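Local coordinates for coat protein (Leviviridae sp., PDB 6YFR), which is the coat protein of a single-stranded RNA bacteriophage; it assembles into virus-like particles and in the phage probably encloses the RNA genome, at residues 31-37 / 51-57. Numbering follows the deposited sequence.
Sequences LVPQVVQ and KISVYYY
Gln34 and Tyr55 face each other as an antiparallel hydrogen-bonded pair. Gln34 N donates to Tyr55 O at 2.9 Å, and Tyr55 N returns a bond to Gln34 O. Val36 and Ser53 repeat the exchange two residues on. There Val36 N lies 2.8 Å from Ser53 O, with an N-H...O angle of 162°. The return bond from Ser53 N to Val36 O is more bent, at 142°. Val35 and Val54 form the non-hydrogen-bonded pair between them. Their side chains lie side by side, with Val35 CG1 4.0 Å from Val54 CG2. Val35 CG1 also reaches Ile52 CG2. Ile52 CD1 packs on the aliphatic part of Gln37, 3.6 Å from Gln37 CG. On the other face of the sheet, Val36 CG2 meets the edge of the Tyr55 ring at CE2.

Residues 34-37 and 51-57 belong to the two strands of a beta hairpin, 34-41 and 47-59, within the antiparallel sheet of the phage coat protein fold. Past the end of the strand pairing, Pro33 CB and CG lie against Tyr56 CD1, both at 3.6 Å. The CB of Tyr57 points toward residues 31-33. With CG anti to the carbonyl carbon and beside the backbone N (chi1 -52°), the ring lies along residues 31 and 32. Leu31 CD2 sits over one face of it, 4.1 Å from Tyr57 CG, while Val32 O approaches the ring edge in plane at CE2.

Strands 16-22 and 70-82 flank the hairpin. A second subunit packs over the face carrying Val35, Gln37 and Ile52, with its Phe104, Leu117 and Met101. The amide of Gln37 is held at both ends: OE1 accepts from Arg108 of that subunit, and NE2 bonds to its Ser111 and to Glu39 of the same chain.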
loop_
_atom_site.group_PDB
_atom_site.type_symbol
_atom_site.label_atom_id
_atom_site.label_comp_id
_atom_site.label_asym_id
_atom_site.label_seq_id
_atom_site.Cartn_x
_atom_site.Cartn_y
_atom_site.Cartn_z
ATOM N N LEU A 31 23.387 62.288 -27.916
ATOM C CA LEU A 31 24.530 62.355 -27.018
ATOM C C LEU A 31 24.973 63.790 -26.747
ATOM O O LEU A 31 26.123 64.019 -26.357
ATOM C CB LEU A 31 25.687 61.537 -27.588
ATOM C CG LEU A 31 25.396 60.039 -27.668
ATOM C CD1 LEU A 31 26.460 59.323 -28.479
ATOM C CD2 LEU A 31 25.301 59.451 -26.270
ATOM N N VAL A 32 24.086 64.758 -26.948
ATOM C CA VAL A 32 24.415 66.147 -26.613
ATOM C C VAL A 32 24.577 66.269 -25.100
ATOM O O VAL A 32 23.707 65.793 -24.350
ATOM C CB VAL A 32 23.329 67.096 -27.132
ATOM C CG1 VAL A 32 23.405 68.435 -26.422
ATOM C CG2 VAL A 32 23.472 67.292 -28.634
ATOM N N PRO A 33 25.662 66.865 -24.610
ATOM C CA PRO A 33 25.819 67.035 -23.160
ATOM C C PRO A 33 24.658 67.821 -22.576
ATOM O O PRO A 33 24.165 68.774 -23.181
ATOM C CB PRO A 33 27.140 67.802 -23.033
ATOM C CG PRO A 33 27.874 67.514 -24.301
ATOM C CD PRO A 33 26.823 67.373 -25.360
ATOM N N GLN A 34 24.222 67.412 -21.385
ATOM C CA GLN A 34 23.033 67.982 -20.771
ATOM C C GLN A 34 23.299 68.404 -19.334
ATOM O O GLN A 34 24.162 67.846 -18.646
ATOM C CB GLN A 34 21.864 66.991 -20.789
ATOM C CG GLN A 34 21.188 66.847 -22.136
ATOM C CD GLN A 34 19.880 66.091 -22.040
ATOM O OE1 GLN A 34 19.673 65.304 -21.115
ATOM N NE2 GLN A 34 18.983 66.332 -22.989
ATOM N N VAL A 35 22.535 69.402 -18.892
ATOM C CA VAL A 35 22.453 69.793 -17.489
ATOM C C VAL A 35 20.992 69.690 -17.069
ATOM O O VAL A 35 20.114 70.268 -17.716
ATOM C CB VAL A 35 22.988 71.216 -17.253
ATOM C CG1 VAL A 35 23.035 71.516 -15.763
ATOM C CG2 VAL A 35 24.361 71.386 -17.880
ATOM N N VAL A 36 20.732 68.959 -15.993
ATOM C CA VAL A 36 19.375 68.675 -15.542
ATOM C C VAL A 36 19.236 69.160 -14.107
ATOM O O VAL A 36 20.015 68.759 -13.235
ATOM C CB VAL A 36 19.048 67.177 -15.644
ATOM C CG1 VAL A 36 17.613 66.917 -15.219
ATOM C CG2 VAL A 36 19.295 66.677 -17.056
ATOM N N GLN A 37 18.252 70.019 -13.861
ATOM C CA GLN A 37 17.870 70.399 -12.507
ATOM C C GLN A 37 16.588 69.672 -12.127
ATOM O O GLN A 37 15.618 69.667 -12.893
ATOM C CB GLN A 37 17.671 71.909 -12.370
ATOM C CG GLN A 37 17.238 72.313 -10.967
ATOM C CD GLN A 37 16.870 73.780 -10.846
ATOM O OE1 GLN A 37 17.009 74.554 -11.796
ATOM N NE2 GLN A 37 16.394 74.170 -9.667
ATOM N N LYS A 51 18.432 68.973 -7.008
ATOM C CA LYS A 51 19.550 68.302 -7.650
ATOM C C LYS A 51 19.958 69.028 -8.925
ATOM O O LYS A 51 19.118 69.563 -9.655
ATOM C CB LYS A 51 19.204 66.845 -7.985
ATOM C CG LYS A 51 18.928 65.959 -6.780
ATOM C CD LYS A 51 18.564 64.546 -7.226
ATOM C CE LYS A 51 18.253 63.651 -6.038
ATOM N NZ LYS A 51 17.873 62.275 -6.459
ATOM N N ILE A 52 21.263 69.032 -9.185
ATOM C CA ILE A 52 21.824 69.455 -10.463
ATOM C C ILE A 52 22.722 68.334 -10.968
ATOM O O ILE A 52 23.523 67.782 -10.205
ATOM C CB ILE A 52 22.618 70.772 -10.351
ATOM C CG1 ILE A 52 21.766 71.886 -9.743
ATOM C CG2 ILE A 52 23.133 71.203 -11.719
ATOM C CD1 ILE A 52 20.852 72.558 -10.734
ATOM N N SER A 53 22.598 68.003 -12.249
ATOM C CA SER A 53 23.344 66.902 -12.840
ATOM C C SER A 53 23.902 67.334 -14.184
ATOM O O SER A 53 23.161 67.829 -15.038
ATOM C CB SER A 53 22.455 65.667 -13.008
ATOM O OG SER A 53 21.931 65.248 -11.758
ATOM N N VAL A 54 25.202 67.151 -14.373
ATOM C CA VAL A 54 25.862 67.447 -15.636
ATOM C C VAL A 54 26.333 66.125 -16.218
ATOM O O VAL A 54 27.177 65.439 -15.620
ATOM C CB VAL A 54 27.029 68.428 -15.456
ATOM C CG1 VAL A 54 27.682 68.703 -16.795
ATOM C CG2 VAL A 54 26.537 69.717 -14.822
ATOM N N TYR A 55 25.766 65.760 -17.368
ATOM C CA TYR A 55 26.152 64.568 -18.113
ATOM C C TYR A 55 26.872 65.030 -19.374
ATOM O O TYR A 55 26.251 65.628 -20.261
ATOM C CB TYR A 55 24.931 63.721 -18.469
ATOM C CG TYR A 55 24.023 63.395 -17.305
ATOM C CD1 TYR A 55 24.379 62.433 -16.370
ATOM C CD2 TYR A 55 22.800 64.035 -17.152
ATOM C CE1 TYR A 55 23.549 62.125 -15.306
ATOM C CE2 TYR A 55 21.961 63.734 -16.092
ATOM C CZ TYR A 55 22.341 62.779 -15.173
ATOM O OH TYR A 55 21.511 62.478 -14.116
ATOM N N TYR A 56 28.176 64.761 -19.458
ATOM C CA TYR A 56 28.962 65.084 -20.647
ATOM C C TYR A 56 29.384 63.776 -21.304
ATOM O O TYR A 56 30.187 63.023 -20.743
ATOM C CB TYR A 56 30.177 65.938 -20.297
ATOM C CG TYR A 56 30.847 66.558 -21.504
ATOM C CD1 TYR A 56 30.521 67.842 -21.918
ATOM C CD2 TYR A 56 31.804 65.859 -22.230
ATOM C CE1 TYR A 56 31.127 68.415 -23.023
ATOM C CE2 TYR A 56 32.417 66.424 -23.335
ATOM C CZ TYR A 56 32.073 67.701 -23.728
ATOM O OH TYR A 56 32.679 68.268 -24.827
ATOM N N TYR A 57 28.846 63.506 -22.488
ATOM C CA TYR A 57 29.132 62.270 -23.203
ATOM C C TYR A 57 30.352 62.484 -24.089
ATOM O O TYR A 57 30.351 63.369 -24.952
ATOM C CB TYR A 57 27.918 61.835 -24.020
ATOM C CG TYR A 57 26.649 61.765 -23.201
ATOM C CD1 TYR A 57 26.428 60.716 -22.316
ATOM C CD2 TYR A 57 25.677 62.752 -23.306
ATOM C CE1 TYR A 57 25.269 60.650 -21.559
ATOM C CE2 TYR A 57 24.513 62.694 -22.555
ATOM C CZ TYR A 57 24.315 61.642 -21.685
ATOM O OH TYR A 57 23.160 61.581 -20.937
#